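Local coordinates for Melibiose/raffinose/stachyose-binding protein MelE (Bacillus subtilis subsp. subtilis str. 168, PDB 4R6H), which binds melibiose, raffinose and stachyose as the solute-binding component of an ABC transporter that imports these sugars, at residues Val133-Leu145 and Pro301-Ala313. Residues are numbered along the deposited sequence; the frame is centred on the assembly and turned at random.
Sequences VYAYPINQAKDGL and PIWIGGERYTLAA
Ala141 and Gly306 form an antiparallel hydrogen-bonded pair, each backbone N donating to the other's O, with Gly306 N reaching Ala141 O at 2.8 Å; two residues further on, past the non-hydrogen-bonded pair Lys142 and Gly305, Asp143 and Ile304 do the same. Strands 141-145 and 303-306 run antiparallel, their axes 154° apart. A second antiparallel pairing joins Tyr136 to Leu311. Between the two, Ile138 N donates to Tyr309 O in a bent bond of 3.0 Å, whereas Tyr309 N turns to a side chain instead of a backbone carbonyl: Asn139 OD1 accepts it at 3.0 Å in the carbonyl plane, chi1 of 60° setting CG between the backbone N and the carbonyl carbon. A water bridges the same gap, donating to Asn139 O and Tyr309 O and accepting from Arg308 N. The Asn139 amide lies 18° from the plane of the Tyr309 ring; ND2, bonded to Thr343 OG1, comes obliquely to 3.4 Å from Tyr309 CD2, while Arg308 CG covers the centre of one ring face. Lys142 lays its aliphatic chain across one face of Trp303, CD 4.2 Å from the five-membered ring centroid in a CH-pi contact; the backbone of Asp143 and Gly144 meets the indole edge. Ile138 CD1 packs against Leu311 CG at 4.0 Å. The paired segments run from one lobe to the other, consistent with the interdomain hinge strands of this family. Strand 370-372 flanks 303-306, strand 91-92 borders 310-313, and helix 320-331 covers Tyr136 and Leu311.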
# COMPACT_ATOMS: atom_id res chain seq x y z
N VAL A 133 3.13 20.30 -6.02
CA VAL A 133 3.50 18.89 -6.19
C VAL A 133 4.45 18.60 -5.01
O VAL A 133 5.53 19.24 -4.89
CB VAL A 133 4.16 18.65 -7.53
CG1 VAL A 133 4.64 17.20 -7.65
CG2 VAL A 133 3.22 18.98 -8.68
N TYR A 134 4.05 17.69 -4.12
CA TYR A 134 4.74 17.48 -2.84
C TYR A 134 5.98 16.59 -2.94
O TYR A 134 6.84 16.64 -2.10
CB TYR A 134 3.80 16.83 -1.79
CG TYR A 134 2.76 17.79 -1.20
CD1 TYR A 134 1.67 18.20 -1.97
CD2 TYR A 134 2.87 18.27 0.13
CE1 TYR A 134 0.73 19.07 -1.46
CE2 TYR A 134 1.91 19.17 0.65
CZ TYR A 134 0.85 19.54 -0.15
OH TYR A 134 -0.11 20.41 0.33
N ALA A 135 5.98 15.67 -3.90
CA ALA A 135 7.04 14.64 -3.99
C ALA A 135 6.98 13.96 -5.34
O ALA A 135 5.95 14.01 -6.02
CB ALA A 135 6.86 13.61 -2.92
N TYR A 136 8.08 13.32 -5.70
CA TYR A 136 8.21 12.54 -6.93
C TYR A 136 7.92 11.09 -6.61
O TYR A 136 8.57 10.50 -5.74
CB TYR A 136 9.63 12.69 -7.51
CG TYR A 136 9.93 11.66 -8.57
CD1 TYR A 136 9.31 11.70 -9.81
CD2 TYR A 136 10.76 10.59 -8.29
CE1 TYR A 136 9.55 10.72 -10.74
CE2 TYR A 136 11.02 9.61 -9.21
CZ TYR A 136 10.39 9.68 -10.45
OH TYR A 136 10.65 8.69 -11.39
N PRO A 137 6.93 10.50 -7.30
CA PRO A 137 6.61 9.10 -7.08
C PRO A 137 7.50 8.14 -7.85
O PRO A 137 7.43 8.06 -9.08
CB PRO A 137 5.15 9.00 -7.55
CG PRO A 137 5.10 10.02 -8.67
CD PRO A 137 6.02 11.14 -8.27
N ILE A 138 8.35 7.42 -7.15
CA ILE A 138 9.19 6.44 -7.80
C ILE A 138 8.30 5.34 -8.43
O ILE A 138 8.57 4.81 -9.50
CB ILE A 138 10.15 5.83 -6.78
CG1 ILE A 138 11.21 6.85 -6.39
CG2 ILE A 138 10.74 4.49 -7.24
CD1 ILE A 138 12.03 6.46 -5.19
N ASN A 139 7.22 5.03 -7.75
CA ASN A 139 6.32 3.96 -8.16
C ASN A 139 4.95 4.27 -7.61
O ASN A 139 4.70 5.39 -7.13
CB ASN A 139 6.81 2.58 -7.71
CG ASN A 139 6.96 2.45 -6.23
OD1 ASN A 139 6.66 3.38 -5.47
ND2 ASN A 139 7.36 1.26 -5.78
N GLN A 140 4.04 3.30 -7.67
CA GLN A 140 2.75 3.47 -7.06
C GLN A 140 2.18 2.12 -6.67
O GLN A 140 2.44 1.14 -7.33
CB GLN A 140 1.79 4.14 -8.03
CG GLN A 140 1.70 3.47 -9.38
CD GLN A 140 0.67 4.14 -10.28
OE1 GLN A 140 -0.55 4.16 -9.93
NE2 GLN A 140 1.12 4.68 -11.39
N ALA A 141 1.38 2.13 -5.62
CA ALA A 141 0.77 0.93 -5.12
C ALA A 141 -0.68 0.86 -5.59
O ALA A 141 -1.39 1.88 -5.56
CB ALA A 141 0.78 0.89 -3.60
N LYS A 142 -1.11 -0.34 -6.00
CA LYS A 142 -2.48 -0.57 -6.43
C LYS A 142 -2.89 -1.96 -5.94
O LYS A 142 -2.62 -2.97 -6.60
CB LYS A 142 -2.66 -0.42 -7.94
CG LYS A 142 -2.63 1.02 -8.43
CD LYS A 142 -3.02 1.16 -9.90
CE LYS A 142 -1.92 0.74 -10.86
NZ LYS A 142 -2.36 1.05 -12.26
N ASP A 143 -3.58 -2.00 -4.79
CA ASP A 143 -3.89 -3.24 -4.08
C ASP A 143 -5.38 -3.56 -4.16
O ASP A 143 -6.28 -2.68 -4.00
CB ASP A 143 -3.51 -3.11 -2.61
CG ASP A 143 -2.02 -3.10 -2.38
OD1 ASP A 143 -1.25 -3.67 -3.19
OD2 ASP A 143 -1.61 -2.55 -1.33
N GLY A 144 -5.62 -4.86 -4.39
CA GLY A 144 -6.93 -5.45 -4.30
C GLY A 144 -6.82 -6.83 -3.69
O GLY A 144 -6.34 -6.99 -2.54
N LEU A 145 -7.22 -7.84 -4.47
CA LEU A 145 -7.11 -9.22 -4.07
C LEU A 145 -6.27 -10.00 -5.08
O LEU A 145 -6.43 -9.79 -6.31
CB LEU A 145 -8.50 -9.87 -4.03
CG LEU A 145 -9.53 -9.25 -3.12
CD1 LEU A 145 -10.89 -9.84 -3.34
CD2 LEU A 145 -9.14 -9.43 -1.67
N PRO A 301 -15.47 -1.03 -7.95
CA PRO A 301 -14.26 -1.53 -7.30
C PRO A 301 -13.15 -0.48 -7.37
O PRO A 301 -13.19 0.45 -8.20
CB PRO A 301 -13.89 -2.78 -8.10
CG PRO A 301 -15.17 -3.17 -8.81
CD PRO A 301 -15.95 -1.92 -9.02
N ILE A 302 -12.16 -0.63 -6.52
CA ILE A 302 -11.17 0.42 -6.31
C ILE A 302 -9.80 -0.22 -6.07
O ILE A 302 -9.68 -1.24 -5.38
CB ILE A 302 -11.63 1.33 -5.10
CG1 ILE A 302 -10.84 2.60 -4.97
CG2 ILE A 302 -11.63 0.56 -3.78
CD1 ILE A 302 -11.10 3.58 -6.06
N TRP A 303 -8.75 0.39 -6.66
CA TRP A 303 -7.38 0.06 -6.24
C TRP A 303 -6.96 0.89 -5.02
O TRP A 303 -7.21 2.09 -4.98
CB TRP A 303 -6.38 0.36 -7.36
CG TRP A 303 -6.43 -0.52 -8.58
CD1 TRP A 303 -6.66 -0.12 -9.85
CD2 TRP A 303 -6.19 -1.93 -8.66
NE1 TRP A 303 -6.61 -1.16 -10.71
CE2 TRP A 303 -6.32 -2.30 -10.01
CE3 TRP A 303 -5.91 -2.92 -7.71
CZ2 TRP A 303 -6.17 -3.61 -10.43
CZ3 TRP A 303 -5.72 -4.21 -8.12
CH2 TRP A 303 -5.88 -4.57 -9.46
N ILE A 304 -6.31 0.26 -4.06
CA ILE A 304 -5.87 0.93 -2.84
C ILE A 304 -4.39 1.11 -2.84
O ILE A 304 -3.62 0.16 -3.10
CB ILE A 304 -6.25 0.14 -1.57
CG1 ILE A 304 -7.78 -0.14 -1.49
CG2 ILE A 304 -5.76 0.84 -0.33
CD1 ILE A 304 -8.62 1.10 -1.55
N GLY A 305 -3.95 2.30 -2.49
CA GLY A 305 -2.50 2.52 -2.36
C GLY A 305 -2.11 3.94 -2.67
O GLY A 305 -2.22 4.84 -1.82
N GLY A 306 -1.68 4.13 -3.90
CA GLY A 306 -1.23 5.44 -4.36
C GLY A 306 0.24 5.60 -4.11
O GLY A 306 1.02 4.90 -4.73
N GLU A 307 0.65 6.51 -3.22
CA GLU A 307 2.05 6.61 -2.84
C GLU A 307 2.58 5.31 -2.34
O GLU A 307 1.95 4.68 -1.48
CB GLU A 307 2.23 7.52 -1.63
CG GLU A 307 2.36 8.97 -1.90
CD GLU A 307 2.76 9.72 -0.64
OE1 GLU A 307 1.90 10.44 -0.09
OE2 GLU A 307 3.90 9.57 -0.18
N ARG A 308 3.75 4.93 -2.79
CA ARG A 308 4.47 3.85 -2.19
C ARG A 308 5.83 4.39 -1.74
O ARG A 308 6.05 4.63 -0.53
CB ARG A 308 4.57 2.63 -3.14
CG ARG A 308 5.50 1.54 -2.67
CD ARG A 308 4.88 0.66 -1.64
NE ARG A 308 5.61 -0.61 -1.60
CZ ARG A 308 5.62 -1.43 -0.55
NH1 ARG A 308 4.94 -1.13 0.54
NH2 ARG A 308 6.32 -2.55 -0.61
N TYR A 309 6.75 4.55 -2.69
CA TYR A 309 8.04 5.19 -2.42
C TYR A 309 8.10 6.50 -3.14
O TYR A 309 7.83 6.58 -4.33
CB TYR A 309 9.20 4.30 -2.87
CG TYR A 309 9.20 2.93 -2.29
CD1 TYR A 309 9.05 2.71 -0.94
CD2 TYR A 309 9.32 1.84 -3.12
CE1 TYR A 309 9.10 1.42 -0.42
CE2 TYR A 309 9.35 0.57 -2.62
CZ TYR A 309 9.21 0.37 -1.27
OH TYR A 309 9.23 -0.90 -0.70
N THR A 310 8.53 7.55 -2.44
CA THR A 310 8.71 8.85 -3.06
C THR A 310 10.06 9.46 -2.75
O THR A 310 10.77 8.99 -1.86
CB THR A 310 7.64 9.88 -2.64
OG1 THR A 310 7.87 10.25 -1.28
CG2 THR A 310 6.21 9.33 -2.78
N LEU A 311 10.41 10.47 -3.53
CA LEU A 311 11.54 11.36 -3.27
C LEU A 311 10.92 12.74 -3.13
O LEU A 311 10.46 13.32 -4.11
CB LEU A 311 12.57 11.35 -4.42
CG LEU A 311 13.43 10.10 -4.44
CD1 LEU A 311 14.13 9.89 -5.78
CD2 LEU A 311 14.50 10.13 -3.32
N ALA A 312 10.95 13.26 -1.91
CA ALA A 312 10.60 14.62 -1.58
C ALA A 312 11.88 15.36 -1.21
O ALA A 312 12.78 14.77 -0.61
CB ALA A 312 9.63 14.65 -0.41
N ALA A 313 12.00 16.61 -1.62
CA ALA A 313 13.18 17.42 -1.30
C ALA A 313 12.83 18.30 -0.13
O ALA A 313 11.74 18.86 -0.02
CB ALA A 313 13.60 18.28 -2.50
O HOH W 1 9.42 17.68 -2.48
O HOH W 2 5.01 6.62 -4.74